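Local coordinates for arginine decarboxylase (Campylobacter jejuni subsp. jejuni, PDB 3NZP), which probably catalyses the pyridoxal-phosphate-dependent decarboxylation of arginine to agmatine, an early step of polyamine biosynthesis, at residues B[355-367]-B[377-391]. Sequence-based numbering, arbitrary orientation.
Sequences NPKLIDELYDLYK and YLHDSIDHLESILTL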
ATOM      1  N   ASN B 355      24.761  42.376  16.928  1.00 65.49           N
ATOM      2  CA  ASN B 355      24.477  41.348  15.940  1.00 57.73           C
ATOM      3  C   ASN B 355      25.740  40.737  15.353  1.00 54.68           C
ATOM      4  O   ASN B 355      26.726  41.443  15.124  1.00 57.88           O
ATOM      5  CB  ASN B 355      23.648  41.948  14.811  1.00 58.15           C
ATOM      6  CG  ASN B 355      22.267  42.340  15.257  1.00 62.82           C
ATOM      7  OD1 ASN B 355      21.267  41.809  14.774  1.00 58.20           O
ATOM      8  ND2 ASN B 355      22.199  43.279  16.192  1.00 75.97           N
ATOM      9  N   PRO B 356      25.735  39.409  15.117  1.00 51.32           N
ATOM     10  CA  PRO B 356      26.885  38.702  14.542  1.00 50.87           C
ATOM     11  C   PRO B 356      27.111  39.114  13.088  1.00 46.28           C
ATOM     12  O   PRO B 356      26.174  39.170  12.288  1.00 43.86           O
ATOM     13  CB  PRO B 356      26.512  37.227  14.711  1.00 39.50           C
ATOM     14  CG  PRO B 356      25.037  37.241  14.726  1.00 40.68           C
ATOM     15  CD  PRO B 356      24.717  38.447  15.567  1.00 49.84           C
ATOM     16  N   LYS B 357      28.369  39.405  12.769  1.00 42.45           N
ATOM     17  CA  LYS B 357      28.760  39.876  11.442  1.00 40.46           C
ATOM     18  C   LYS B 357      27.947  39.287  10.305  1.00 40.46           C
ATOM     19  O   LYS B 357      27.454  40.011   9.439  1.00 28.41           O
ATOM     20  CB  LYS B 357      30.253  39.621  11.195  1.00 39.40           C
ATOM     21  CG  LYS B 357      30.788  40.301   9.929  1.00 39.93           C
ATOM     22  CD  LYS B 357      32.314  40.285   9.860  1.00 42.37           C
ATOM     23  CE  LYS B 357      32.823  40.895   8.545  1.00 40.40           C
ATOM     24  NZ  LYS B 357      34.324  40.814   8.396  1.00 46.55           N
ATOM     25  N   LEU B 358      27.804  37.968  10.316  1.00 43.15           N
ATOM     26  CA  LEU B 358      27.046  37.287   9.281  1.00 35.76           C
ATOM     27  C   LEU B 358      25.670  37.876   9.044  1.00 38.79           C
ATOM     28  O   LEU B 358      25.360  38.266   7.918  1.00 45.98           O
ATOM     29  CB  LEU B 358      26.924  35.803   9.603  1.00 31.89           C
ATOM     30  CG  LEU B 358      28.109  35.004   9.068  1.00 31.12           C
ATOM     31  CD1 LEU B 358      28.052  33.546   9.499  1.00 36.97           C
ATOM     32  CD2 LEU B 358      28.081  35.118   7.565  1.00 21.36           C
ATOM     33  N   ILE B 359      24.830  37.951  10.075  1.00 42.79           N
ATOM     34  CA  ILE B 359      23.493  38.492   9.830  1.00 43.99           C
ATOM     35  C   ILE B 359      23.598  39.979   9.477  1.00 39.45           C
ATOM     36  O   ILE B 359      22.739  40.517   8.780  1.00 33.28           O
ATOM     37  CB  ILE B 359      22.464  38.238  11.035  1.00 41.37           C
ATOM     38  CG1 ILE B 359      22.301  39.487  11.869  1.00 25.56           C
ATOM     39  CG2 ILE B 359      22.928  37.086  11.939  1.00 29.07           C
ATOM     40  CD1 ILE B 359      23.590  39.925  12.440  1.00 44.40           C
ATOM     41  N   ASP B 360      24.662  40.638   9.931  1.00 33.32           N
ATOM     42  CA  ASP B 360      24.846  42.044   9.587  1.00 38.48           C
ATOM     43  C   ASP B 360      24.912  42.190   8.070  1.00 34.51           C
ATOM     44  O   ASP B 360      24.285  43.070   7.486  1.00 29.91           O
ATOM     45  CB  ASP B 360      26.124  42.597  10.206  1.00 41.67           C
ATOM     46  CG  ASP B 360      25.862  43.329  11.497  1.00 46.78           C
ATOM     47  OD1 ASP B 360      24.759  43.918  11.614  1.00 48.59           O
ATOM     48  OD2 ASP B 360      26.750  43.326  12.380  1.00 47.49           O
ATOM     49  N   GLU B 361      25.682  41.311   7.442  1.00 34.15           N
ATOM     50  CA  GLU B 361      25.812  41.305   6.000  1.00 35.88           C
ATOM     51  C   GLU B 361      24.437  41.017   5.407  1.00 42.85           C
ATOM     52  O   GLU B 361      24.035  41.632   4.415  1.00 46.66           O
ATOM     53  CB  GLU B 361      26.808  40.232   5.578  1.00 30.63           C
ATOM     54  CG  GLU B 361      27.933  40.108   6.562  1.00 36.45           C
ATOM     55  CD  GLU B 361      29.125  39.345   6.035  1.00 38.15           C
ATOM     56  OE1 GLU B 361      28.932  38.283   5.399  1.00 43.37           O
ATOM     57  OE2 GLU B 361      30.259  39.802   6.282  1.00 39.20           O
ATOM     58  N   LEU B 362      23.704  40.087   6.009  1.00 36.28           N
ATOM     59  CA  LEU B 362      22.378  39.795   5.500  1.00 39.34           C
ATOM     60  C   LEU B 362      21.554  41.080   5.453  1.00 46.59           C
ATOM     61  O   LEU B 362      20.761  41.270   4.529  1.00 51.08           O
ATOM     62  CB  LEU B 362      21.684  38.739   6.359  1.00 34.71           C
ATOM     63  CG  LEU B 362      22.101  37.292   6.081  1.00 33.45           C
ATOM     64  CD1 LEU B 362      21.635  36.387   7.197  1.00 31.46           C
ATOM     65  CD2 LEU B 362      21.529  36.842   4.755  1.00 26.65           C
ATOM     66  N   TYR B 363      21.745  41.970   6.431  1.00 44.46           N
ATOM     67  CA  TYR B 363      21.006  43.236   6.444  1.00 47.17           C
ATOM     68  C   TYR B 363      21.374  44.055   5.220  1.00 45.94           C
ATOM     69  O   TYR B 363      20.518  44.398   4.403  1.00 44.67           O
ATOM     70  CB  TYR B 363      21.319  44.073   7.689  1.00 56.88           C
ATOM     71  CG  TYR B 363      20.401  43.837   8.863  1.00 67.83           C
ATOM     72  CD1 TYR B 363      20.699  42.858   9.813  1.00 81.40           C
ATOM     73  CD2 TYR B 363      19.232  44.586   9.033  1.00 66.04           C
ATOM     74  CE1 TYR B 363      19.861  42.622  10.914  1.00 77.79           C
ATOM     75  CE2 TYR B 363      18.380  44.354  10.137  1.00 77.24           C
ATOM     76  CZ  TYR B 363      18.709  43.368  11.074  1.00 72.97           C
ATOM     77  OH  TYR B 363      17.919  43.120  12.172  1.00 58.41           O
ATOM     78  N   ASP B 364      22.664  44.359   5.116  1.00 44.81           N
ATOM     79  CA  ASP B 364      23.218  45.137   4.012  1.00 44.98           C
ATOM     80  C   ASP B 364      22.702  44.651   2.673  1.00 43.45           C
ATOM     81  O   ASP B 364      22.476  45.442   1.764  1.00 35.50           O
ATOM     82  CB  ASP B 364      24.735  45.034   4.033  1.00 48.61           C
ATOM     83  CG  ASP B 364      25.305  45.395   5.371  1.00 52.26           C
ATOM     84  OD1 ASP B 364      26.508  45.150   5.600  1.00 57.55           O
ATOM     85  OD2 ASP B 364      24.538  45.929   6.197  1.00 51.46           O
ATOM     86  N   LEU B 365      22.538  43.339   2.553  1.00 40.42           N
ATOM     87  CA  LEU B 365      22.045  42.759   1.322  1.00 39.16           C
ATOM     88  C   LEU B 365      20.592  43.121   1.093  1.00 43.29           C
ATOM     89  O   LEU B 365      20.210  43.536  -0.003  1.00 43.24           O
ATOM     90  CB  LEU B 365      22.189  41.245   1.361  1.00 40.32           C
ATOM     91  CG  LEU B 365      23.476  40.686   0.760  1.00 40.85           C
ATOM     92  CD1 LEU B 365      24.680  41.416   1.337  1.00 40.86           C
ATOM     93  CD2 LEU B 365      23.540  39.191   1.037  1.00 27.13           C
ATOM     94  N   TYR B 366      19.784  42.964   2.138  1.00 47.16           N
ATOM     95  CA  TYR B 366      18.362  43.267   2.055  1.00 49.39           C
ATOM     96  C   TYR B 366      18.137  44.727   1.669  1.00 48.73           C
ATOM     97  O   TYR B 366      17.152  45.063   1.013  1.00 52.81           O
ATOM     98  CB  TYR B 366      17.672  42.953   3.394  1.00 49.48           C
ATOM     99  CG  TYR B 366      16.162  43.126   3.375  1.00 51.74           C
ATOM    100  CD1 TYR B 366      15.390  42.561   2.354  1.00 52.31           C
ATOM    101  CD2 TYR B 366      15.502  43.846   4.377  1.00 43.05           C
ATOM    102  CE1 TYR B 366      14.006  42.707   2.327  1.00 55.22           C
ATOM    103  CE2 TYR B 366      14.113  43.998   4.361  1.00 47.63           C
ATOM    104  CZ  TYR B 366      13.371  43.425   3.330  1.00 56.30           C
ATOM    105  OH  TYR B 366      11.998  43.562   3.286  1.00 60.84           O
ATOM    106  N   LYS B 367      19.054  45.596   2.069  1.00 44.25           N
ATOM    107  CA  LYS B 367      18.926  47.005   1.746  1.00 52.38           C
ATOM    108  C   LYS B 367      19.454  47.305   0.345  1.00 58.16           C
ATOM    109  O   LYS B 367      18.701  47.696  -0.548  1.00 65.39           O
ATOM    110  CB  LYS B 367      19.679  47.845   2.776  1.00 48.59           C
ATOM    111  CG  LYS B 367      19.091  47.735   4.158  1.00 62.18           C
ATOM    112  CD  LYS B 367      19.948  48.444   5.187  1.00 72.02           C
ATOM    113  CE  LYS B 367      19.275  48.492   6.576  1.00 79.68           C
ATOM    114  NZ  LYS B 367      18.955  47.171   7.218  1.00 74.84           N
ATOM    115  N   TYR B 377      22.934  38.828  -5.125  1.00 51.67           N
ATOM    116  CA  TYR B 377      22.585  38.892  -3.709  1.00 50.27           C
ATOM    117  C   TYR B 377      21.910  37.603  -3.268  1.00 50.43           C
ATOM    118  O   TYR B 377      22.216  37.070  -2.196  1.00 47.41           O
ATOM    119  CB  TYR B 377      21.665  40.083  -3.449  1.00 41.56           C
ATOM    120  CG  TYR B 377      22.404  41.380  -3.243  1.00 49.99           C
ATOM    121  CD1 TYR B 377      23.637  41.605  -3.850  1.00 49.41           C
ATOM    122  CD2 TYR B 377      21.857  42.400  -2.465  1.00 59.26           C
ATOM    123  CE1 TYR B 377      24.313  42.816  -3.691  1.00 48.68           C
ATOM    124  CE2 TYR B 377      22.525  43.621  -2.299  1.00 53.97           C
ATOM    125  CZ  TYR B 377      23.750  43.820  -2.919  1.00 46.96           C
ATOM    126  OH  TYR B 377      24.392  45.030  -2.801  1.00 49.63           O
ATOM    127  N   LEU B 378      20.999  37.102  -4.098  1.00 43.35           N
ATOM    128  CA  LEU B 378      20.304  35.863  -3.782  1.00 44.42           C
ATOM    129  C   LEU B 378      21.299  34.747  -3.476  1.00 44.74           C
ATOM    130  O   LEU B 378      21.114  33.981  -2.527  1.00 39.87           O
ATOM    131  CB  LEU B 378      19.400  35.456  -4.941  1.00 46.85           C
ATOM    132  CG  LEU B 378      18.795  34.052  -4.823  1.00 48.86           C
ATOM    133  CD1 LEU B 378      18.176  33.842  -3.440  1.00 47.07           C
ATOM    134  CD2 LEU B 378      17.762  33.880  -5.923  1.00 43.37           C
ATOM    135  N   HIS B 379      22.350  34.664  -4.289  1.00 44.30           N
ATOM    136  CA  HIS B 379      23.398  33.666  -4.103  1.00 44.25           C
ATOM    137  C   HIS B 379      24.064  33.861  -2.745  1.00 45.08           C
ATOM    138  O   HIS B 379      24.148  32.934  -1.935  1.00 34.71           O
ATOM    139  CB  HIS B 379      24.463  33.799  -5.190  1.00 51.88           C
ATOM    140  CG  HIS B 379      24.081  33.187  -6.500  1.00 56.82           C
ATOM    141  ND1 HIS B 379      24.054  31.825  -6.703  1.00 62.12           N
ATOM    142  CD2 HIS B 379      23.717  33.752  -7.677  1.00 59.89           C
ATOM    143  CE1 HIS B 379      23.687  31.577  -7.949  1.00 63.08           C
ATOM    144  NE2 HIS B 379      23.476  32.730  -8.560  1.00 60.03           N
ATOM    145  N   ASP B 380      24.537  35.083  -2.515  1.00 42.53           N
ATOM    146  CA  ASP B 380      25.224  35.422  -1.276  1.00 45.16           C
ATOM    147  C   ASP B 380      24.362  35.258  -0.033  1.00 43.02           C
ATOM    148  O   ASP B 380      24.810  34.711   0.979  1.00 34.09           O
ATOM    149  CB  ASP B 380      25.746  36.854  -1.351  1.00 48.79           C
ATOM    150  CG  ASP B 380      26.719  37.057  -2.489  1.00 55.69           C
ATOM    151  OD1 ASP B 380      27.791  36.420  -2.491  1.00 64.66           O
ATOM    152  OD2 ASP B 380      26.409  37.857  -3.391  1.00 58.77           O
ATOM    153  N   SER B 381      23.125  35.739  -0.107  1.00 43.93           N
ATOM    154  CA  SER B 381      22.216  35.638   1.029  1.00 47.52           C
ATOM    155  C   SER B 381      22.110  34.192   1.490  1.00 47.18           C
ATOM    156  O   SER B 381      22.230  33.909   2.681  1.00 49.05           O
ATOM    157  CB  SER B 381      20.831  36.182   0.665  1.00 44.94           C
ATOM    158  OG  SER B 381      20.338  35.576  -0.513  1.00 59.67           O
ATOM    159  N   ILE B 382      21.909  33.274   0.545  1.00 47.71           N
ATOM    160  CA  ILE B 382      21.781  31.852   0.879  1.00 43.14           C
ATOM    161  C   ILE B 382      23.004  31.336   1.616  1.00 41.29           C
ATOM    162  O   ILE B 382      22.885  30.649   2.631  1.00 36.03           O
ATOM    163  CB  ILE B 382      21.573  30.987  -0.380  1.00 38.07           C
ATOM    164  CG1 ILE B 382      20.305  31.420  -1.095  1.00 38.86           C
ATOM    165  CG2 ILE B 382      21.390  29.526   0.018  1.00 28.52           C
ATOM    166  CD1 ILE B 382      19.063  31.257  -0.222  1.00 42.70           C
ATOM    167  N   ASP B 383      24.175  31.668   1.091  1.00 37.90           N
ATOM    168  CA  ASP B 383      25.420  31.236   1.691  1.00 40.76           C
ATOM    169  C   ASP B 383      25.472  31.668   3.155  1.00 43.33           C
ATOM    170  O   ASP B 383      25.746  30.853   4.041  1.00 41.89           O
ATOM    171  CB  ASP B 383      26.613  31.819   0.919  1.00 50.92           C
ATOM    172  CG  ASP B 383      26.721  31.285  -0.517  1.00 64.87           C
ATOM    173  OD1 ASP B 383      27.720  31.610  -1.190  1.00 64.82           O
ATOM    174  OD2 ASP B 383      25.820  30.546  -0.980  1.00 78.98           O
ATOM    175  N   HIS B 384      25.189  32.945   3.409  1.00 44.11           N
ATOM    176  CA  HIS B 384      25.214  33.474   4.770  1.00 39.04           C
ATOM    177  C   HIS B 384      24.349  32.664   5.736  1.00 38.23           C
ATOM    178  O   HIS B 384      24.788  32.317   6.848  1.00 34.01           O
ATOM    179  CB  HIS B 384      24.805  34.945   4.759  1.00 38.10           C
ATOM    180  CG  HIS B 384      25.805  35.832   4.082  1.00 44.47           C
ATOM    181  ND1 HIS B 384      27.114  35.451   3.871  1.00 43.21           N
ATOM    182  CD2 HIS B 384      25.706  37.099   3.614  1.00 48.03           C
ATOM    183  CE1 HIS B 384      27.777  36.445   3.307  1.00 39.88           C
ATOM    184  NE2 HIS B 384      26.945  37.457   3.139  1.00 43.80           N
ATOM    185  N   LEU B 385      23.129  32.348   5.306  1.00 34.88           N
ATOM    186  CA  LEU B 385      22.215  31.556   6.120  1.00 29.24           C
ATOM    187  C   LEU B 385      22.861  30.207   6.422  1.00 31.04           C
ATOM    188  O   LEU B 385      22.747  29.679   7.533  1.00 21.89           O
ATOM    189  CB  LEU B 385      20.899  31.347   5.382  1.00 21.81           C
ATOM    190  CG  LEU B 385      19.865  30.473   6.104  1.00 28.69           C
ATOM    191  CD1 LEU B 385      19.446  31.118   7.412  1.00 25.34           C
ATOM    192  CD2 LEU B 385      18.671  30.295   5.205  1.00 16.24           C
ATOM    193  N   GLU B 386      23.555  29.664   5.423  1.00 30.57           N
ATOM    194  CA  GLU B 386      24.227  28.383   5.576  1.00 39.75           C
ATOM    195  C   GLU B 386      25.355  28.461   6.599  1.00 42.06           C
ATOM    196  O   GLU B 386      25.536  27.547   7.411  1.00 41.14           O
ATOM    197  CB  GLU B 386      24.767  27.884   4.233  1.00 43.23           C
ATOM    198  CG  GLU B 386      23.832  26.915   3.515  1.00 62.04           C
ATOM    199  CD  GLU B 386      23.243  25.855   4.459  1.00 80.42           C
ATOM    200  OE1 GLU B 386      24.015  25.237   5.243  1.00 85.78           O
ATOM    201  OE2 GLU B 386      22.004  25.638   4.417  1.00 76.85           O
ATOM    202  N   SER B 387      26.113  29.554   6.563  1.00 42.21           N
ATOM    203  CA  SER B 387      27.203  29.737   7.513  1.00 43.01           C
ATOM    204  C   SER B 387      26.640  29.940   8.917  1.00 44.08           C
ATOM    205  O   SER B 387      27.193  29.421   9.896  1.00 40.89           O
ATOM    206  CB  SER B 387      28.074  30.931   7.114  1.00 39.80           C
ATOM    207  OG  SER B 387      28.819  30.655   5.938  1.00 38.90           O
ATOM    208  N   ILE B 388      25.539  30.682   9.029  1.00 39.58           N
ATOM    209  CA  ILE B 388      24.956  30.899  10.353  1.00 41.98           C
ATOM    210  C   ILE B 388      24.474  29.590  10.941  1.00 40.25           C
ATOM    211  O   ILE B 388      24.762  29.274  12.100  1.00 38.79           O
ATOM    212  CB  ILE B 388      23.804  31.893  10.309  1.00 43.66           C
ATOM    213  CG1 ILE B 388      24.365  33.259  10.000  1.00 51.13           C
ATOM    214  CG2 ILE B 388      23.125  32.002  11.662  1.00 34.14           C
ATOM    215  CD1 ILE B 388      23.297  34.276   9.895  1.00 77.12           C
ATOM    216  N   LEU B 389      23.745  28.828  10.135  1.00 30.21           N
ATOM    217  CA  LEU B 389      23.254  27.543  10.589  1.00 29.01           C
ATOM    218  C   LEU B 389      24.416  26.680  11.064  1.00 36.06           C
ATOM    219  O   LEU B 389      24.358  26.075  12.137  1.00 40.74           O
ATOM    220  CB  LEU B 389      22.525  26.837   9.464  1.00 29.82           C
ATOM    221  CG  LEU B 389      21.237  27.508   9.012  1.00 23.62           C
ATOM    222  CD1 LEU B 389      20.622  26.688   7.889  1.00 33.06           C
ATOM    223  CD2 LEU B 389      20.284  27.609  10.179  1.00 21.94           C
ATOM    224  N   THR B 390      25.476  26.621  10.266  1.00 33.96           N
ATOM    225  CA  THR B 390      26.631  25.821  10.640  1.00 39.45           C
ATOM    226  C   THR B 390      27.163  26.295  11.992  1.00 43.27           C
ATOM    227  O   THR B 390      27.581  25.489  12.825  1.00 42.67           O
ATOM    228  CB  THR B 390      27.752  25.914   9.582  1.00 40.74           C
ATOM    229  OG1 THR B 390      27.224  25.584   8.292  1.00 39.40           O
ATOM    230  CG2 THR B 390      28.883  24.945   9.919  1.00 38.39           C
ATOM    231  N   LEU B 391      27.139  27.604  12.215  1.00 40.74           N
ATOM    232  CA  LEU B 391      27.614  28.153  13.477  1.00 44.14           C
ATOM    233  C   LEU B 391      26.671  27.823  14.620  1.00 42.98           C
ATOM    234  O   LEU B 391      27.104  27.667  15.764  1.00 42.67           O
ATOM    235  CB  LEU B 391      27.780  29.671  13.375  1.00 43.42           C
ATOM    236  CG  LEU B 391      28.957  30.144  12.519  1.00 38.15           C
ATOM    237  CD1 LEU B 391      28.908  31.651  12.391  1.00 30.75           C
ATOM    238  CD2 LEU B 391      30.269  29.688  13.143  1.00 21.01           C
TER
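Leu358, Leu365 and His384 interlock as knobs into holes between helix 357-367 and helix 377-391, whose axes approach to 9.5 Å at -160°, close to antiparallel. Leu358 drops among His384, Ser387, Ile388 and Leu391. One of its methyls, CD1, touches Ser387 CB and meets Leu391 CD1 tip to tip at 3.6 Å, while the other, CD2, turns to His384; its CB rests on Ile388 CG1. Ile388, with CG1 anti to its carbonyl carbon (chi1 -69°), carries CD1 across to Ile359 CG2, 3.5 Å away, and end-on to Leu362 CD1. Leu362 and His384 run alongside each other, pointing opposite ways, with Leu362 CD2 3.8 Å from His384 CB. At the other end, Leu365 fills the hole formed by Tyr377, Asp380, Ser381 and His384, its CD2 lying over the backbone at Ser381 N.

The two helices form an antiparallel hairpin within the arginine decarboxylase helical bundle domain, far from the pyridoxal phosphate sites. Helix 399-420 packs against this pair, receiving Leu378, Leu385 and Ile388 on Thr413, Thr409 and Ala405.

Two rings take part. The contact at Tyr377 is apolar packing: Leu365 CG sits 4.0 Å above one face of the ring, displaced from the ring centre, and Leu365 O approaches Tyr377 CD2. The contact at His384 is the polar one. Its imidazole points into the hole bordered by Leu358, Glu361, Leu362 and Leu365. Glu361 OE1 lies over a face of this ring, with the carboxylate and imidazole planes 54° apart; although OE1 is 3.1 Å from His384 NE2, the angle is poor for a hydrogen bond. The carboxylate could interact favourably with the imidazole if the latter were protonated.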